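Side-chain contacts in putative immunoglobulin-blocking virulence protein (Mycoplasma mycoides subsp. capri, PDB 7ADK), which is a putative virulence protein of a mycoplasma, probably acting by binding host immunoglobulin and blocking its recognition of antigen: residues A[573-577]-A[578-582]; A[658-661]-A[662-665]. One frame throughout, in Å; residues are numbered along the deposited sequence.

Contact 1. Residues A[573-577]-A[578-582]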
# COMPACT_ATOMS: atom_id res chain seq x y z
N LEU A 573 24.97 -5.90 21.66
CA LEU A 573 24.57 -7.13 20.98
C LEU A 573 24.42 -8.30 21.96
O LEU A 573 23.40 -8.98 21.97
CB LEU A 573 25.64 -7.39 19.90
CG LEU A 573 25.26 -8.31 18.75
CD1 LEU A 573 24.24 -7.66 17.86
CD2 LEU A 573 26.47 -8.60 17.88
N ARG A 574 25.38 -8.48 22.87
CA ARG A 574 25.33 -9.51 23.92
C ARG A 574 24.31 -9.19 25.00
O ARG A 574 23.79 -10.13 25.60
CB ARG A 574 26.75 -9.72 24.47
CG ARG A 574 26.87 -10.92 25.43
CD ARG A 574 28.32 -11.21 25.81
NE ARG A 574 28.48 -12.45 26.59
CZ ARG A 574 28.21 -12.64 27.87
NH1 ARG A 574 27.63 -11.74 28.58
NH2 ARG A 574 28.52 -13.74 28.47
N MET A 575 23.94 -7.92 25.22
CA MET A 575 22.85 -7.54 26.13
C MET A 575 21.57 -8.30 25.81
O MET A 575 20.98 -8.97 26.66
CB MET A 575 22.57 -6.03 26.06
CG MET A 575 21.81 -5.60 27.31
SD MET A 575 21.09 -3.95 27.29
CE MET A 575 19.62 -4.29 26.33
N VAL A 576 21.18 -8.29 24.55
CA VAL A 576 20.00 -8.97 24.05
C VAL A 576 20.22 -10.48 23.93
O VAL A 576 19.43 -11.28 24.41
CB VAL A 576 19.63 -8.37 22.69
CG1 VAL A 576 18.36 -8.99 22.17
CG2 VAL A 576 19.46 -6.87 22.80
N TYR A 577 21.32 -10.88 23.31
CA TYR A 577 21.56 -12.26 22.96
C TYR A 577 21.94 -13.15 24.15
O TYR A 577 21.75 -14.35 24.02
CB TYR A 577 22.57 -12.33 21.80
CG TYR A 577 22.12 -11.74 20.45
CD1 TYR A 577 20.76 -11.50 20.17
CD2 TYR A 577 23.06 -11.46 19.44
CE1 TYR A 577 20.35 -11.00 18.94
CE2 TYR A 577 22.65 -10.95 18.19
CZ TYR A 577 21.29 -10.71 17.94
OH TYR A 577 20.88 -10.23 16.74
N TYR A 578 22.42 -12.63 25.28
CA TYR A 578 22.79 -13.45 26.46
C TYR A 578 22.67 -12.77 27.83
O TYR A 578 22.18 -13.42 28.75
CB TYR A 578 24.22 -13.99 26.33
CG TYR A 578 24.46 -14.91 25.15
CD1 TYR A 578 23.99 -16.24 25.19
CD2 TYR A 578 25.12 -14.44 24.01
CE1 TYR A 578 24.16 -17.08 24.08
CE2 TYR A 578 25.30 -15.28 22.90
CZ TYR A 578 24.82 -16.60 22.93
OH TYR A 578 25.00 -17.38 21.84
N ALA A 579 23.09 -11.53 28.02
CA ALA A 579 23.16 -10.93 29.37
C ALA A 579 21.78 -10.60 29.98
O ALA A 579 21.63 -10.64 31.20
CB ALA A 579 24.06 -9.71 29.33
N ARG A 580 20.77 -10.29 29.16
CA ARG A 580 19.37 -10.08 29.57
C ARG A 580 18.41 -11.02 28.83
O ARG A 580 17.20 -10.83 28.85
CB ARG A 580 18.99 -8.60 29.43
CG ARG A 580 19.71 -7.70 30.43
CD ARG A 580 19.46 -6.21 30.21
NE ARG A 580 18.14 -5.80 30.69
CZ ARG A 580 17.57 -4.61 30.57
NH1 ARG A 580 16.41 -4.40 31.07
NH2 ARG A 580 18.14 -3.60 29.97
N ASN A 581 18.91 -12.06 28.17
CA ASN A 581 18.12 -12.92 27.29
C ASN A 581 16.98 -13.65 28.00
O ASN A 581 15.99 -13.98 27.37
CB ASN A 581 19.07 -13.90 26.59
CG ASN A 581 18.37 -14.89 25.69
OD1 ASN A 581 18.09 -14.64 24.53
ND2 ASN A 581 18.11 -16.08 26.17
N ASN A 582 17.08 -13.96 29.29
CA ASN A 582 16.00 -14.69 29.96
C ASN A 582 14.72 -13.84 30.15
O ASN A 582 13.67 -14.39 30.46
CB ASN A 582 16.53 -15.32 31.25
CG ASN A 582 16.76 -14.35 32.37
OD1 ASN A 582 17.32 -13.28 32.20
ND2 ASN A 582 16.31 -14.69 33.55

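Contact 2. Residues A[658-661]-A[662-665]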
# COMPACT_ATOMS: atom_id res chain seq x y z
N ASN A 658 38.04 -11.87 6.00
CA ASN A 658 37.77 -11.80 7.43
C ASN A 658 36.46 -11.04 7.77
O ASN A 658 36.30 -10.55 8.88
CB ASN A 658 39.01 -11.27 8.15
CG ASN A 658 39.41 -9.87 7.74
OD1 ASN A 658 40.18 -9.66 6.82
ND2 ASN A 658 38.92 -8.87 8.42
N GLU A 659 35.49 -10.97 6.85
CA GLU A 659 34.10 -10.83 7.28
C GLU A 659 33.69 -12.14 7.98
O GLU A 659 33.92 -13.23 7.44
CB GLU A 659 33.14 -10.51 6.12
CG GLU A 659 31.70 -10.70 6.62
CD GLU A 659 30.57 -10.26 5.70
OE1 GLU A 659 30.72 -10.37 4.46
OE2 GLU A 659 29.52 -9.87 6.23
N ALA A 660 33.06 -12.05 9.14
CA ALA A 660 32.59 -13.22 9.84
C ALA A 660 31.45 -13.89 9.04
O ALA A 660 30.43 -13.28 8.70
CB ALA A 660 32.27 -12.82 11.27
N ASN A 661 31.68 -15.15 8.67
CA ASN A 661 31.10 -15.85 7.52
C ASN A 661 29.78 -16.61 7.78
O ASN A 661 28.73 -16.25 7.25
CB ASN A 661 32.19 -16.77 6.91
CG ASN A 661 32.89 -17.74 7.87
OD1 ASN A 661 32.64 -17.80 9.06
ND2 ASN A 661 33.77 -18.55 7.37
N LEU A 662 29.83 -17.67 8.59
CA LEU A 662 28.74 -18.61 8.85
C LEU A 662 27.67 -18.05 9.80
O LEU A 662 26.70 -18.74 10.13
CB LEU A 662 29.31 -19.92 9.43
CG LEU A 662 30.38 -20.65 8.59
CD1 LEU A 662 31.01 -21.75 9.41
CD2 LEU A 662 29.81 -21.24 7.33
N GLN A 663 27.87 -16.83 10.29
CA GLN A 663 27.07 -16.13 11.30
C GLN A 663 25.81 -15.49 10.71
O GLN A 663 24.84 -15.26 11.42
CB GLN A 663 28.02 -15.12 11.96
CG GLN A 663 28.96 -15.89 12.89
CD GLN A 663 30.28 -15.20 13.20
OE1 GLN A 663 31.34 -15.75 12.98
NE2 GLN A 663 30.27 -13.97 13.63
N HIS A 664 25.79 -15.26 9.40
CA HIS A 664 24.62 -14.87 8.64
C HIS A 664 24.12 -16.08 7.84
O HIS A 664 24.57 -16.33 6.73
CB HIS A 664 25.01 -13.67 7.78
CG HIS A 664 23.85 -13.00 7.11
ND1 HIS A 664 22.53 -13.38 7.26
CD2 HIS A 664 23.92 -11.86 6.39
CE1 HIS A 664 21.82 -12.43 6.66
NE2 HIS A 664 22.62 -11.53 6.09
N LEU A 665 23.28 -16.92 8.46
CA LEU A 665 22.82 -18.21 7.92
C LEU A 665 21.37 -18.55 8.31
O LEU A 665 21.01 -19.71 8.47
CB LEU A 665 23.81 -19.33 8.27
CG LEU A 665 23.70 -20.58 7.36
CD1 LEU A 665 24.57 -20.43 6.13
CD2 LEU A 665 24.12 -21.84 8.10

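Contact 1. Residues A[573-577]-A[578-582]
Met575 lies alongside the aliphatic part of Arg580, the two chains running in a common direction where helix 567-579 runs out. They meet at Met575 CG and Arg580 CD, 3.8 Å apart. Beyond CD a bend at chi3 (76°) turns the Arg580 guanidinium aside, though NH2 stays 4.0 Å from Met575 SD; the group passes on to Glu583, in a salt bridge, and to the carbonyl of Leu522. On the neighbouring side of the helix Arg574 runs out extended (chi1 -171°) and crosses Tyr578, one turn later, at about a right angle. Its CG reaches the edge of the ring, 4.2 Å from Tyr578 CD2, while Tyr578 CB sits over one face of the guanidinium, whose charge is met by Asp155. The carbonyl oxygen of Tyr577, the residue before, lies over one face of the Tyr578 ring. Beneath these side chains the helix widens into a pi-type turn. Arg574 O accepts from Tyr578 N and, almost straight, from Ala579 N (2.9 Å, 172° at the hydrogen), the donors arriving from opposite faces of the carbonyl plane. Arg580 N then binds Met575 O at 2.8 Å, again five residues back, just as Arg580 leaves helical geometry. The chemistry is that of a buried helix end: Arg574 O is shared between an i+4 and an i+5 donor, Met575 O takes the i+5 donor instead of Ala579 N, and both arginines lend apolar stems to packing while their charged ends find acidic partners outside the two segments, Asp155 and the nearby Glu583.

Contact 2. Residues A[658-661]-A[662-665]
Ala660 makes the first contact of this loop with what follows, its methyl group resting against the terminal amide of Gln663. Ala660 CB is 3.3 Å from Gln663 NE2 and 3.5 Å from Gln663 OE1, so both arms of the amide border the methyl and no polar bond is involved. Gln663 gets there by placing CG beside its own backbone N (chi1 -74°) and then running on extended, which carries the amide back along the loop. Next comes Asn661, the opening residue of a type I beta turn that ends at His664. Its CG is wedged between its own N and C (chi1 53°), and the amide is turned so that OD1 faces forward along the chain, taking a weak hydrogen bond from Leu662 N at 2.9 Å. The Leu662 side chain runs beside that of Asn661, with Leu662 CG 3.7 Å from Asn661 OD1. The other end of the asparagine amide is also used, since ND2 donates to Glu699. The loop as a whole links strand 650-652 to strand 676-679. Helix 698-709 borders its first half, receiving Asn661 through Glu699 and Asn703, while the later residues turn to the parallel sheet: Gln663 bonds through its backbone to Ile638, just before strand 640-643, and the His664 ring reaches weakly to the carbonyls of Ile638 and of Lys676 at the start of strand 676-679.

The two contacts illustrate how short-range side-chain pairing changes with burial. Contact 1 closes a helix inside the fold, Val576 and Tyr577 packing on strand 553-555; contact 2 forms a turn at the surface. Both adjoin the same parallel sheet, contact 2 through Ile638, just ahead of strand 640-643, and weakly through Lys676 of strand 676-679. The centres of contact 1 and contact 2 are about 20 Å apart. The nearest atoms of contact 1 and contact 2 are about 8 Å apart, without touching. Main-chain bonds, long apolar stems and charged groups with outside partners dominate the buried site. At the surface site the segments share one weak hydrogen bond and a methyl-amide contact, and much of the polar bonding goes to neighbouring elements.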